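Local coordinates for DUF1254 domain-containing protein (Vibrio parahaemolyticus, PDB 3U07) that is of unknown function but carries a probable signal sequence and regions of the DUF1254 and DUF1214 families, at residues Phe46-Ala51 against Tyr207-Lys212; Arg218-Leu223 against Pro246-Phe251; Thr113-His118 against Val157-Val162; Gly37-Glu42 against Ile297-Thr302. The protein carries 2 engineered substitutions. All coordinates share one frame; numbering follows the deposited sequence.

Interaction 1. Residues Phe46-Ala51 against Tyr207-Lys212; sequences FFYHTA and YPDPKK
A proline-aromatic CH-pi contact, Pro210 upon the ring of Tyr48, joins the C-terminal part of helix 26-52 to the loop leading into helix 215-224. Pro210 CD lies 3.3 Å from the centroid of the Tyr48 ring and 8° from the ring normal, which places the methylene over the middle of the face; Pro210 CG leans toward one side, 3.5 Å from Tyr48 CD2. The torsion about CA-CB of Tyr48 (chi1 -167°, with CG opposite the backbone nitrogen) extends the ring from the helix toward the loop. Its rim is met too: Tyr207 CB sits near the ring plane, 3.8 Å from Tyr48 CE1. At the hydroxyl end a water lies at the edge, in the plane of the ring, 2.5 Å from Tyr48 OH, and donates to Tyr207 O at 2.7 Å. Asp209 holds the loop backbone in an Asx turn, its OD1 accepting from Lys211 N at 2.9 Å with the donor above the carboxylate plane. Deeper in, Tyr207 CE1 reaches the edge of the Phe47 ring, 3.7 Å from Phe47 CE2, with the two ring planes inclined at 59°; Trp88 meets Phe47 edge-to-face. The Tyr44 hydroxyl, on the same helix, is hydrogen-bonded to Pro208 O. With no direct hydrogen bond between 46-51 and 207-212, the contact depends on dispersion, on the polarised C-H of a proline ring facing pi electrons and on one bridging water, rather than on a directional polar bond between the segments.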
loop_
_atom_site.group_PDB
_atom_site.type_symbol
_atom_site.label_atom_id
_atom_site.label_comp_id
_atom_site.label_asym_id
_atom_site.label_seq_id
_atom_site.Cartn_x
_atom_site.Cartn_y
_atom_site.Cartn_z
ATOM N N PHE A 46 -6.524 -4.340 11.320
ATOM C CA PHE A 46 -5.445 -4.994 10.594
ATOM C C PHE A 46 -4.217 -5.131 11.493
ATOM O O PHE A 46 -3.568 -6.168 11.509
ATOM C CB PHE A 46 -5.073 -4.198 9.344
ATOM C CG PHE A 46 -3.990 -4.841 8.525
ATOM C CD1 PHE A 46 -4.307 -5.705 7.480
ATOM C CD2 PHE A 46 -2.651 -4.609 8.819
ATOM C CE1 PHE A 46 -3.304 -6.325 6.738
ATOM C CE2 PHE A 46 -1.643 -5.223 8.086
ATOM C CZ PHE A 46 -1.969 -6.085 7.044
ATOM N N PHE A 47 -3.895 -4.075 12.230
ATOM C CA PHE A 47 -2.750 -4.104 13.134
ATOM C C PHE A 47 -2.975 -5.158 14.221
ATOM O O PHE A 47 -2.063 -5.904 14.579
ATOM C CB PHE A 47 -2.554 -2.732 13.793
ATOM C CG PHE A 47 -1.483 -2.711 14.853
ATOM C CD1 PHE A 47 -0.132 -2.739 14.506
ATOM C CD2 PHE A 47 -1.825 -2.695 16.202
ATOM C CE1 PHE A 47 0.859 -2.753 15.487
ATOM C CE2 PHE A 47 -0.838 -2.711 17.191
ATOM C CZ PHE A 47 0.505 -2.740 16.832
ATOM N N TYR A 48 -4.200 -5.222 14.733
ATOM C CA TYR A 48 -4.533 -6.166 15.794
ATOM C C TYR A 48 -4.396 -7.600 15.317
ATOM O O TYR A 48 -3.755 -8.427 15.964
ATOM C CB TYR A 48 -5.968 -5.946 16.285
ATOM C CG TYR A 48 -6.277 -6.675 17.576
ATOM C CD1 TYR A 48 -6.062 -6.064 18.812
ATOM C CD2 TYR A 48 -6.740 -7.994 17.565
ATOM C CE1 TYR A 48 -6.298 -6.741 20.004
ATOM C CE2 TYR A 48 -6.976 -8.683 18.754
ATOM C CZ TYR A 48 -6.753 -8.050 19.967
ATOM O OH TYR A 48 -6.982 -8.723 21.141
ATOM N N HIS A 49 -4.997 -7.884 14.170
ATOM C CA HIS A 49 -4.964 -9.231 13.625
ATOM C C HIS A 49 -3.594 -9.688 13.155
ATOM O O HIS A 49 -3.362 -10.886 13.001
ATOM C CB HIS A 49 -6.012 -9.355 12.518
ATOM C CG HIS A 49 -7.418 -9.322 13.034
ATOM N ND1 HIS A 49 -8.393 -8.503 12.503
ATOM C CD2 HIS A 49 -8.004 -9.983 14.061
ATOM C CE1 HIS A 49 -9.516 -8.659 13.182
ATOM N NE2 HIS A 49 -9.306 -9.552 14.133
ATOM N N THR A 50 -2.678 -8.747 12.937
ATOM C CA THR A 50 -1.334 -9.123 12.519
ATOM C C THR A 50 -0.338 -9.017 13.675
ATOM O O THR A 50 0.019 -10.023 14.289
ATOM C CB THR A 50 -0.832 -8.258 11.344
ATOM O OG1 THR A 50 -1.014 -6.874 11.650
ATOM C CG2 THR A 50 -1.592 -8.597 10.071
ATOM N N ALA A 51 0.092 -7.797 13.982
ATOM C CA ALA A 51 1.065 -7.566 15.046
ATOM C C ALA A 51 0.651 -7.950 16.466
ATOM O O ALA A 51 1.436 -8.548 17.196
ATOM C CB ALA A 51 1.517 -6.095 15.027
ATOM N N TYR A 207 -4.510 -3.282 24.366
ATOM C CA TYR A 207 -5.307 -3.234 23.144
ATOM C C TYR A 207 -6.744 -3.722 23.210
ATOM O O TYR A 207 -7.004 -4.841 23.645
ATOM C CB TYR A 207 -4.593 -4.033 22.055
ATOM C CG TYR A 207 -3.206 -3.546 21.718
ATOM C CD1 TYR A 207 -3.018 -2.367 20.995
ATOM C CD2 TYR A 207 -2.077 -4.279 22.093
ATOM C CE1 TYR A 207 -1.742 -1.932 20.646
ATOM C CE2 TYR A 207 -0.793 -3.851 21.751
ATOM C CZ TYR A 207 -0.637 -2.676 21.023
ATOM O OH TYR A 207 0.617 -2.256 20.644
ATOM N N PRO A 208 -7.696 -2.896 22.744
ATOM C CA PRO A 208 -9.111 -3.281 22.755
ATOM C C PRO A 208 -9.274 -4.445 21.784
ATOM O O PRO A 208 -8.682 -4.432 20.703
ATOM C CB PRO A 208 -9.824 -2.027 22.236
ATOM C CG PRO A 208 -8.854 -0.914 22.510
ATOM C CD PRO A 208 -7.530 -1.540 22.191
ATOM N N ASP A 209 -10.064 -5.444 22.163
ATOM C CA ASP A 209 -10.299 -6.596 21.296
ATOM C C ASP A 209 -11.361 -6.218 20.269
ATOM O O ASP A 209 -12.481 -5.846 20.628
ATOM C CB ASP A 209 -10.803 -7.799 22.105
ATOM C CG ASP A 209 -10.887 -9.075 21.272
ATOM O OD1 ASP A 209 -11.024 -8.981 20.033
ATOM O OD2 ASP A 209 -10.828 -10.178 21.859
ATOM N N PRO A 210 -11.021 -6.291 18.977
ATOM C CA PRO A 210 -12.004 -5.943 17.946
ATOM C C PRO A 210 -13.283 -6.792 17.938
ATOM O O PRO A 210 -14.338 -6.327 17.511
ATOM C CB PRO A 210 -11.202 -6.072 16.643
ATOM C CG PRO A 210 -10.054 -6.977 17.007
ATOM C CD PRO A 210 -9.693 -6.512 18.383
ATOM N N LYS A 211 -13.212 -8.023 18.425
ATOM C CA LYS A 211 -14.399 -8.869 18.403
ATOM C C LYS A 211 -15.459 -8.536 19.453
ATOM O O LYS A 211 -16.624 -8.907 19.299
ATOM C CB LYS A 211 -14.010 -10.343 18.526
ATOM C CG LYS A 211 -13.832 -10.871 19.944
ATOM C CD LYS A 211 -14.398 -12.290 20.052
ATOM C CE LYS A 211 -14.484 -12.966 18.676
ATOM N NZ LYS A 211 -15.340 -14.184 18.658
ATOM N N LYS A 212 -15.067 -7.825 20.506
ATOM C CA LYS A 212 -16.005 -7.486 21.572
ATOM C C LYS A 212 -16.159 -5.993 21.888
ATOM O O LYS A 212 -16.909 -5.619 22.790
ATOM C CB LYS A 212 -15.604 -8.247 22.838
ATOM C CG LYS A 212 -14.118 -8.162 23.125
ATOM C CD LYS A 212 -13.692 -8.909 24.389
ATOM C CE LYS A 212 -13.326 -10.372 24.126
ATOM N NZ LYS A 212 -14.478 -11.315 24.236
HETATM O O HOH W 1 -6.809 -7.542 23.365
#

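Interaction 2. Residues Arg218-Leu223 against Pro246-Phe251; sequences RVNFVL and PCKTDF
Two hydrogen bonds tie Asn220 of helix 215-224 to the loop 246-251, one through its backbone and one through its side chain. Cys247 N donates to Asn220 O over 3.1 Å, nearly straight at 168°, although the donor stands above the carbonyl plane. Asn220 ND2 donates to Lys248 O at 3.0 Å with an N-H...O angle of 157°, and this acceptor lies in the plane of the amide. The amide has further partners in the preceding loop: OD1 accepts from Glu245 N, and ND2 also donates to Gly243 O. The amide is thereby fixed in rotation and its buried polar atoms are satisfied. The Asn220 and Phe251 side chains come from opposite directions, with Phe251 CZ 3.5 Å from Asn220 ND2; the nitrogen lies at the ring edge, near its plane, and amide and ring are inclined by 24°. Within the loop, Lys248 NZ donates to Asp250 O at 2.8 Å. Apolar contact is limited to Leu223 against Pro246, with Leu223 CB 3.7 Å from Pro246 CA. Next to that pair, a Cys224-Cys247 disulfide closes residues 224-247 into a loop, and the Asn220 side chain pins the chain to the helix on both sides of Cys247.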
loop_
_atom_site.group_PDB
_atom_site.type_symbol
_atom_site.label_atom_id
_atom_site.label_comp_id
_atom_site.label_asym_id
_atom_site.label_seq_id
_atom_site.Cartn_x
_atom_site.Cartn_y
_atom_site.Cartn_z
ATOM N N ARG A 218 -12.505 1.639 19.662
ATOM C CA ARG A 218 -11.290 1.353 18.907
ATOM C C ARG A 218 -10.737 2.643 18.293
ATOM O O ARG A 218 -9.553 2.946 18.434
ATOM C CB ARG A 218 -11.560 0.320 17.806
ATOM C CG ARG A 218 -11.861 -1.094 18.331
ATOM C CD ARG A 218 -11.933 -2.113 17.192
ATOM N NE ARG A 218 -12.971 -1.786 16.215
ATOM C CZ ARG A 218 -14.217 -2.252 16.247
ATOM N NH1 ARG A 218 -14.602 -3.085 17.207
ATOM N NH2 ARG A 218 -15.085 -1.872 15.321
ATOM N N VAL A 219 -11.595 3.408 17.622
ATOM C CA VAL A 219 -11.162 4.655 17.009
ATOM C C VAL A 219 -10.653 5.656 18.058
ATOM O O VAL A 219 -9.610 6.277 17.864
ATOM C CB VAL A 219 -12.302 5.301 16.188
ATOM C CG1 VAL A 219 -11.896 6.712 15.736
ATOM C CG2 VAL A 219 -12.612 4.435 14.962
ATOM N N ASN A 220 -11.385 5.826 19.160
ATOM C CA ASN A 220 -10.956 6.758 20.209
ATOM C C ASN A 220 -9.627 6.307 20.815
ATOM O O ASN A 220 -8.800 7.133 21.203
ATOM C CB ASN A 220 -12.019 6.874 21.306
ATOM C CG ASN A 220 -13.274 7.581 20.827
ATOM O OD1 ASN A 220 -13.327 8.089 19.707
ATOM N ND2 ASN A 220 -14.291 7.621 21.677
ATOM N N PHE A 221 -9.425 4.995 20.890
ATOM C CA PHE A 221 -8.184 4.441 21.422
ATOM C C PHE A 221 -7.003 4.830 20.521
ATOM O O PHE A 221 -5.967 5.302 20.996
ATOM C CB PHE A 221 -8.279 2.914 21.493
ATOM C CG PHE A 221 -6.983 2.244 21.841
ATOM C CD1 PHE A 221 -6.538 2.200 23.160
ATOM C CD2 PHE A 221 -6.195 1.671 20.847
ATOM C CE1 PHE A 221 -5.323 1.588 23.483
ATOM C CE2 PHE A 221 -4.982 1.059 21.154
ATOM C CZ PHE A 221 -4.545 1.017 22.477
ATOM N N VAL A 222 -7.158 4.617 19.217
ATOM C CA VAL A 222 -6.099 4.958 18.273
ATOM C C VAL A 222 -5.861 6.465 18.238
ATOM O O VAL A 222 -4.719 6.920 18.184
ATOM C CB VAL A 222 -6.447 4.476 16.851
ATOM C CG1 VAL A 222 -5.431 5.016 15.856
ATOM C CG2 VAL A 222 -6.464 2.955 16.819
ATOM N N LEU A 223 -6.947 7.228 18.267
ATOM C CA LEU A 223 -6.884 8.686 18.236
ATOM C C LEU A 223 -6.052 9.208 19.406
ATOM O O LEU A 223 -5.340 10.196 19.287
ATOM C CB LEU A 223 -8.303 9.261 18.333
ATOM C CG LEU A 223 -8.990 10.051 17.205
ATOM C CD1 LEU A 223 -8.304 9.904 15.874
ATOM C CD2 LEU A 223 -10.427 9.579 17.132
ATOM N N PRO A 246 -10.632 11.636 20.971
ATOM C CA PRO A 246 -9.384 11.023 21.460
ATOM C C PRO A 246 -9.323 10.675 22.936
ATOM O O PRO A 246 -9.272 11.572 23.768
ATOM C CB PRO A 246 -8.323 12.063 21.140
ATOM C CG PRO A 246 -8.916 12.871 20.056
ATOM C CD PRO A 246 -10.370 12.984 20.436
ATOM N N CYS A 247 -9.199 9.387 23.243
ATOM C CA CYS A 247 -9.106 8.887 24.620
ATOM C C CYS A 247 -10.464 8.728 25.315
ATOM O O CYS A 247 -10.514 8.294 26.464
ATOM C CB CYS A 247 -8.233 9.798 25.501
ATOM S SG CYS A 247 -6.710 10.401 24.722
ATOM N N LYS A 248 -11.562 9.088 24.650
ATOM C CA LYS A 248 -12.888 8.975 25.268
ATOM C C LYS A 248 -13.340 7.515 25.408
ATOM O O LYS A 248 -13.354 6.754 24.434
ATOM C CB LYS A 248 -13.927 9.765 24.461
ATOM C CG LYS A 248 -15.359 9.671 25.006
ATOM C CD LYS A 248 -16.345 10.408 24.107
ATOM C CE LYS A 248 -17.772 10.356 24.646
ATOM N NZ LYS A 248 -17.942 11.078 25.948
ATOM N N THR A 249 -13.711 7.135 26.628
ATOM C CA THR A 249 -14.168 5.773 26.914
ATOM C C THR A 249 -15.560 5.745 27.547
ATOM O O THR A 249 -16.139 4.681 27.706
ATOM C CB THR A 249 -13.215 5.050 27.887
ATOM O OG1 THR A 249 -13.145 5.798 29.106
ATOM C CG2 THR A 249 -11.814 4.919 27.294
ATOM N N ASP A 250 -16.087 6.910 27.914
ATOM C CA ASP A 250 -17.412 6.996 28.533
ATOM C C ASP A 250 -18.457 7.436 27.510
ATOM O O ASP A 250 -18.316 8.490 26.893
ATOM C CB ASP A 250 -17.383 7.987 29.706
ATOM C CG ASP A 250 -16.919 9.382 29.292
ATOM O OD1 ASP A 250 -17.664 10.358 29.538
ATOM O OD2 ASP A 250 -15.810 9.508 28.727
ATOM N N PHE A 251 -19.513 6.642 27.347
ATOM C CA PHE A 251 -20.554 6.959 26.371
ATOM C C PHE A 251 -21.970 6.918 26.929
ATOM O O PHE A 251 -22.248 6.200 27.889
ATOM C CB PHE A 251 -20.483 5.975 25.202
ATOM C CG PHE A 251 -19.120 5.861 24.581
ATOM C CD1 PHE A 251 -18.709 6.760 23.604
ATOM C CD2 PHE A 251 -18.241 4.865 24.986
ATOM C CE1 PHE A 251 -17.438 6.666 23.042
ATOM C CE2 PHE A 251 -16.972 4.764 24.432
ATOM C CZ PHE A 251 -16.571 5.666 23.459
#

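Interaction 3. Residues Thr113-His118 against Val157-Val162; sequences TMDMGH and VDSNLV
Strands 109-115 and 161-169 are antiparallel neighbours in a four-stranded sheet, and here Asp115 CA and Val162 CA stand 4.6 Å apart; a type I beta turn from Asp115 to His118 leads on to strand 120-125. Ser159, just ahead of strand 161-169, supplies the direct polar link: its OG accepts from Met116 N at 3.0 Å, an almost straight bond of 168°. With chi1 of 68° the hydroxyl oxygen is tucked between its own backbone N and carbonyl carbon, close to Asp115 CB as well. Asp115 shapes the turn, since its OD1 accepts from Gly117 N at 2.8 Å, from above the carboxylate plane, in an Asx turn; Tyr119 N is a further donor to OD1. The other oxygen, OD2, makes a salt bridge with Arg287 NE and accepts from a water, which in turn takes a hydrogen bond from Asp158 N at 2.9 Å. Arg287 and this water probably ease the proximity of the Asp115 and Asp158 carboxylates. Val162 CA packs 3.4 Å from Met114 O. Selenomethionine Met116, bent twice along its chain, meets Leu161 through its CG, 3.3 Å from Leu161 O and 4.1 Å from Leu161 CB.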
loop_
_atom_site.group_PDB
_atom_site.type_symbol
_atom_site.label_atom_id
_atom_site.label_comp_id
_atom_site.label_asym_id
_atom_site.label_seq_id
_atom_site.Cartn_x
_atom_site.Cartn_y
_atom_site.Cartn_z
ATOM N N THR A 113 5.881 4.343 4.312
ATOM C CA THR A 113 5.277 4.312 5.638
ATOM C C THR A 113 3.924 4.993 5.619
ATOM O O THR A 113 3.714 5.954 4.883
ATOM C CB THR A 113 6.167 5.019 6.706
ATOM O OG1 THR A 113 6.451 6.360 6.285
ATOM C CG2 THR A 113 7.482 4.264 6.908
HETATM N N MSE A 114 3.005 4.481 6.433
HETATM C CA MSE A 114 1.660 5.039 6.521
HETATM C C MSE A 114 1.236 5.083 7.977
HETATM O O MSE A 114 1.646 4.235 8.772
HETATM C CB MSE A 114 0.676 4.178 5.718
HETATM C CG MSE A 114 0.959 4.184 4.218
HETATM SE SE MSE A 114 -0.315 3.128 3.199
HETATM C CE MSE A 114 0.457 1.415 3.633
ATOM N N ASP A 115 0.427 6.071 8.335
ATOM C CA ASP A 115 -0.024 6.171 9.708
ATOM C C ASP A 115 -1.349 5.448 9.902
ATOM O O ASP A 115 -1.939 4.934 8.938
ATOM C CB ASP A 115 -0.129 7.637 10.159
ATOM C CG ASP A 115 -1.131 8.452 9.355
ATOM O OD1 ASP A 115 -2.179 7.909 8.939
ATOM O OD2 ASP A 115 -0.872 9.662 9.161
HETATM N N MSE A 116 -1.802 5.408 11.153
HETATM C CA MSE A 116 -3.040 4.726 11.516
HETATM C C MSE A 116 -4.323 5.381 11.004
HETATM O O MSE A 116 -5.420 4.912 11.297
HETATM C CB MSE A 116 -3.096 4.564 13.037
HETATM C CG MSE A 116 -1.966 3.699 13.580
HETATM SE SE MSE A 116 -2.036 1.883 12.878
HETATM C CE MSE A 116 -3.509 1.305 13.976
ATOM N N GLY A 117 -4.191 6.469 10.256
ATOM C CA GLY A 117 -5.372 7.113 9.709
ATOM C C GLY A 117 -5.445 6.773 8.230
ATOM O O GLY A 117 -6.282 7.289 7.486
ATOM N N HIS A 118 -4.534 5.886 7.831
ATOM C CA HIS A 118 -4.358 5.387 6.465
ATOM C C HIS A 118 -3.830 6.428 5.478
ATOM O O HIS A 118 -4.226 6.458 4.313
ATOM C CB HIS A 118 -5.647 4.745 5.928
ATOM C CG HIS A 118 -5.405 3.757 4.822
ATOM N ND1 HIS A 118 -5.645 4.046 3.496
ATOM C CD2 HIS A 118 -4.912 2.496 4.849
ATOM C CE1 HIS A 118 -5.310 3.002 2.754
ATOM N NE2 HIS A 118 -4.861 2.050 3.551
ATOM N N VAL A 157 5.197 12.115 12.284
ATOM C CA VAL A 157 4.023 11.258 12.127
ATOM C C VAL A 157 2.924 11.590 13.133
ATOM O O VAL A 157 3.195 11.954 14.282
ATOM C CB VAL A 157 4.410 9.748 12.228
ATOM C CG1 VAL A 157 5.503 9.423 11.205
ATOM C CG2 VAL A 157 4.893 9.404 13.635
ATOM N N ASP A 158 1.678 11.466 12.689
ATOM C CA ASP A 158 0.537 11.791 13.532
ATOM C C ASP A 158 -0.019 10.655 14.371
ATOM O O ASP A 158 -0.864 10.886 15.236
ATOM C CB ASP A 158 -0.557 12.432 12.681
ATOM C CG ASP A 158 -0.156 13.809 12.176
ATOM O OD1 ASP A 158 -0.166 14.019 10.952
ATOM O OD2 ASP A 158 0.171 14.685 13.004
ATOM N N SER A 159 0.428 9.431 14.100
ATOM C CA SER A 159 0.026 8.282 14.906
ATOM C C SER A 159 1.354 7.724 15.426
ATOM O O SER A 159 2.348 7.721 14.699
ATOM C CB SER A 159 -0.720 7.221 14.079
ATOM O OG SER A 159 0.125 6.579 13.136
ATOM N N ASN A 160 1.395 7.282 16.678
ATOM C CA ASN A 160 2.646 6.759 17.220
ATOM C C ASN A 160 3.032 5.440 16.577
ATOM O O ASN A 160 4.205 5.084 16.534
ATOM C CB ASN A 160 2.566 6.612 18.737
ATOM C CG ASN A 160 2.479 7.951 19.440
ATOM O OD1 ASN A 160 3.068 8.934 18.990
ATOM N ND2 ASN A 160 1.755 7.996 20.557
ATOM N N LEU A 161 2.035 4.718 16.072
ATOM C CA LEU A 161 2.282 3.454 15.391
ATOM C C LEU A 161 2.215 3.748 13.895
ATOM O O LEU A 161 1.265 4.379 13.421
ATOM C CB LEU A 161 1.205 2.425 15.755
ATOM C CG LEU A 161 1.098 1.980 17.216
ATOM C CD1 LEU A 161 -0.167 1.147 17.398
ATOM C CD2 LEU A 161 2.333 1.176 17.608
ATOM N N VAL A 162 3.224 3.320 13.148
ATOM C CA VAL A 162 3.211 3.554 11.711
ATOM C C VAL A 162 3.618 2.276 10.988
ATOM O O VAL A 162 4.584 1.607 11.371
ATOM C CB VAL A 162 4.157 4.730 11.301
ATOM C CG1 VAL A 162 4.215 5.775 12.406
ATOM C CG2 VAL A 162 5.526 4.222 10.980
HETATM O O HOH W 2 1.287 10.716 9.964
#

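Interaction 4. Residues Gly37-Glu42 against Ile297-Thr302; sequences GYSIDE and IFAEGT
Thr302 OG1 is gripped by two waters that connect it to Ser39, and through them two nearly parallel helices, 26-52 and 295-305, are joined across a buried interface. Over the segments 37-42 and 297-302 the axes come within 8.9 Å at a crossing angle of 19°, an interhelical packing with small residues at the nearest point: Ser39 CA and Ala299 CA are 5.6 Å apart. The first water, 2.7 Å from Thr302 OG1, donates to Ser39 O at 2.8 Å. The second also binds Thr302 OG1, together with Ser39 OG, and donates to Phe298 O at 2.7 Å, so that it has three protein partners. Ser39 OG and Thr302 OG1 are 3.9 Å apart, and the second water bridges them. The branching of Thr302 divides its work: chi1 of -75° holds OG1 beside the backbone nitrogen, where the waters reach it, and leaves CG2 opposite that nitrogen, pointing its methyl into the apolar side of the interface. There Thr302 CG2 touches Tyr38 CE2 at 3.6 Å, approaching the ring obliquely, while Ala299 CB abuts the neighbouring CD2 of Tyr38. Glu42 contributes its CB to the same methyl, and its CG lies over one face of Tyr38, offset toward the rim; its carboxylate turns away to a salt bridge with Lys45. Met267 and Leu270 of helix 253-273 also pack on Tyr38. On the other flank Ser39 OG lies 3.5 Å from both Phe298 CD2 and Phe298 CE2, obliquely to the ring.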
loop_
_atom_site.group_PDB
_atom_site.type_symbol
_atom_site.label_atom_id
_atom_site.label_comp_id
_atom_site.label_asym_id
_atom_site.label_seq_id
_atom_site.Cartn_x
_atom_site.Cartn_y
_atom_site.Cartn_z
ATOM N N GLY A 37 -14.315 7.537 10.776
ATOM C CA GLY A 37 -13.612 6.577 11.616
ATOM C C GLY A 37 -13.213 5.278 10.947
ATOM O O GLY A 37 -12.268 4.609 11.384
ATOM N N TYR A 38 -13.919 4.933 9.875
ATOM C CA TYR A 38 -13.666 3.696 9.133
ATOM C C TYR A 38 -12.198 3.418 8.820
ATOM O O TYR A 38 -11.685 2.338 9.123
ATOM C CB TYR A 38 -14.455 3.708 7.819
ATOM C CG TYR A 38 -14.198 2.508 6.933
ATOM C CD1 TYR A 38 -14.867 1.300 7.141
ATOM C CD2 TYR A 38 -13.279 2.580 5.888
ATOM C CE1 TYR A 38 -14.627 0.191 6.323
ATOM C CE2 TYR A 38 -13.030 1.480 5.067
ATOM C CZ TYR A 38 -13.705 0.291 5.290
ATOM O OH TYR A 38 -13.457 -0.791 4.474
ATOM N N SER A 39 -11.523 4.381 8.204
ATOM C CA SER A 39 -10.119 4.186 7.844
ATOM C C SER A 39 -9.254 3.870 9.064
ATOM O O SER A 39 -8.391 2.998 9.014
ATOM C CB SER A 39 -9.579 5.422 7.116
ATOM O OG SER A 39 -10.279 5.636 5.902
ATOM N N ILE A 40 -9.489 4.578 10.160
ATOM C CA ILE A 40 -8.732 4.343 11.386
ATOM C C ILE A 40 -9.107 2.982 11.974
ATOM O O ILE A 40 -8.242 2.203 12.367
ATOM C CB ILE A 40 -9.023 5.435 12.432
ATOM C CG1 ILE A 40 -8.515 6.787 11.919
ATOM C CG2 ILE A 40 -8.340 5.085 13.754
ATOM C CD1 ILE A 40 -9.096 7.987 12.638
ATOM N N ASP A 41 -10.401 2.687 12.013
ATOM C CA ASP A 41 -10.851 1.422 12.572
ATOM C C ASP A 41 -10.276 0.226 11.824
ATOM O O ASP A 41 -9.766 -0.709 12.440
ATOM C CB ASP A 41 -12.385 1.354 12.576
ATOM C CG ASP A 41 -12.912 0.240 13.468
ATOM O OD1 ASP A 41 -12.351 0.062 14.567
ATOM O OD2 ASP A 41 -13.882 -0.451 13.085
ATOM N N GLU A 42 -10.339 0.257 10.496
ATOM C CA GLU A 42 -9.826 -0.860 9.713
ATOM C C GLU A 42 -8.308 -0.992 9.830
ATOM O O GLU A 42 -7.776 -2.101 9.816
ATOM C CB GLU A 42 -10.257 -0.723 8.250
ATOM C CG GLU A 42 -11.779 -0.781 8.042
ATOM C CD GLU A 42 -12.398 -2.087 8.533
ATOM O OE1 GLU A 42 -11.892 -3.164 8.156
ATOM O OE2 GLU A 42 -13.392 -2.040 9.292
ATOM N N ILE A 297 -14.898 9.069 0.032
ATOM C CA ILE A 297 -13.974 8.741 -1.049
ATOM C C ILE A 297 -12.625 8.303 -0.452
ATOM O O ILE A 297 -12.033 7.321 -0.902
ATOM C CB ILE A 297 -13.783 9.942 -2.009
ATOM C CG1 ILE A 297 -15.143 10.346 -2.592
ATOM C CG2 ILE A 297 -12.820 9.562 -3.142
ATOM C CD1 ILE A 297 -15.109 11.568 -3.475
ATOM N N PHE A 298 -12.144 9.012 0.568
ATOM C CA PHE A 298 -10.880 8.644 1.206
ATOM C C PHE A 298 -11.005 7.218 1.747
ATOM O O PHE A 298 -10.089 6.398 1.619
ATOM C CB PHE A 298 -10.567 9.596 2.366
ATOM C CG PHE A 298 -9.298 9.257 3.104
ATOM C CD1 PHE A 298 -8.056 9.601 2.577
ATOM C CD2 PHE A 298 -9.344 8.578 4.322
ATOM C CE1 PHE A 298 -6.879 9.274 3.248
ATOM C CE2 PHE A 298 -8.168 8.244 5.004
ATOM C CZ PHE A 298 -6.933 8.594 4.462
ATOM N N ALA A 299 -12.157 6.934 2.349
ATOM C CA ALA A 299 -12.439 5.619 2.917
ATOM C C ALA A 299 -12.377 4.498 1.876
ATOM O O ALA A 299 -12.016 3.364 2.203
ATOM C CB ALA A 299 -13.817 5.629 3.588
ATOM N N GLU A 300 -12.737 4.796 0.628
ATOM C CA GLU A 300 -12.692 3.759 -0.405
ATOM C C GLU A 300 -11.248 3.319 -0.647
ATOM O O GLU A 300 -10.996 2.237 -1.186
ATOM C CB GLU A 300 -13.321 4.258 -1.718
ATOM C CG GLU A 300 -14.845 4.493 -1.675
ATOM C CD GLU A 300 -15.662 3.217 -1.444
ATOM O OE1 GLU A 300 -15.120 2.104 -1.604
ATOM O OE2 GLU A 300 -16.861 3.334 -1.112
ATOM N N GLY A 301 -10.297 4.160 -0.247
ATOM C CA GLY A 301 -8.898 3.810 -0.416
ATOM C C GLY A 301 -8.604 2.560 0.389
ATOM O O GLY A 301 -7.883 1.669 -0.061
ATOM N N THR A 302 -9.175 2.496 1.589
ATOM C CA THR A 302 -8.996 1.349 2.471
ATOM C C THR A 302 -9.874 0.181 2.001
ATOM O O THR A 302 -9.456 -0.981 2.013
ATOM C CB THR A 302 -9.389 1.704 3.933
ATOM O OG1 THR A 302 -8.369 2.519 4.526
ATOM C CG2 THR A 302 -9.572 0.440 4.763
HETATM O O HOH W 3 -7.331 1.602 6.813
HETATM O O HOH W 4 -8.817 5.055 3.610
#

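Helix 26-52 serves both interaction 1 and interaction 4, but at different depths: 46-51 meets a surface loop through proline-on-ring contact and one water, whereas 37-42 meets a second helix in the interior, with two waters bridging hydroxyls and backbone carbonyls. Interaction 3, likewise buried, instead combines the ends of two inner, neighbouring strands with a direct serine-to-backbone bond and an aspartate turn. Interaction 2 is partly buried and relies on direct asparagine bonds beside a disulfide. The contacts interlock: Arg218 of interaction 2 forms a salt bridge with Asp41 of interaction 4, Val222 packs on selenomethionine Met116 of interaction 3, and Phe47 of interaction 1 packs on Leu161 of interaction 3.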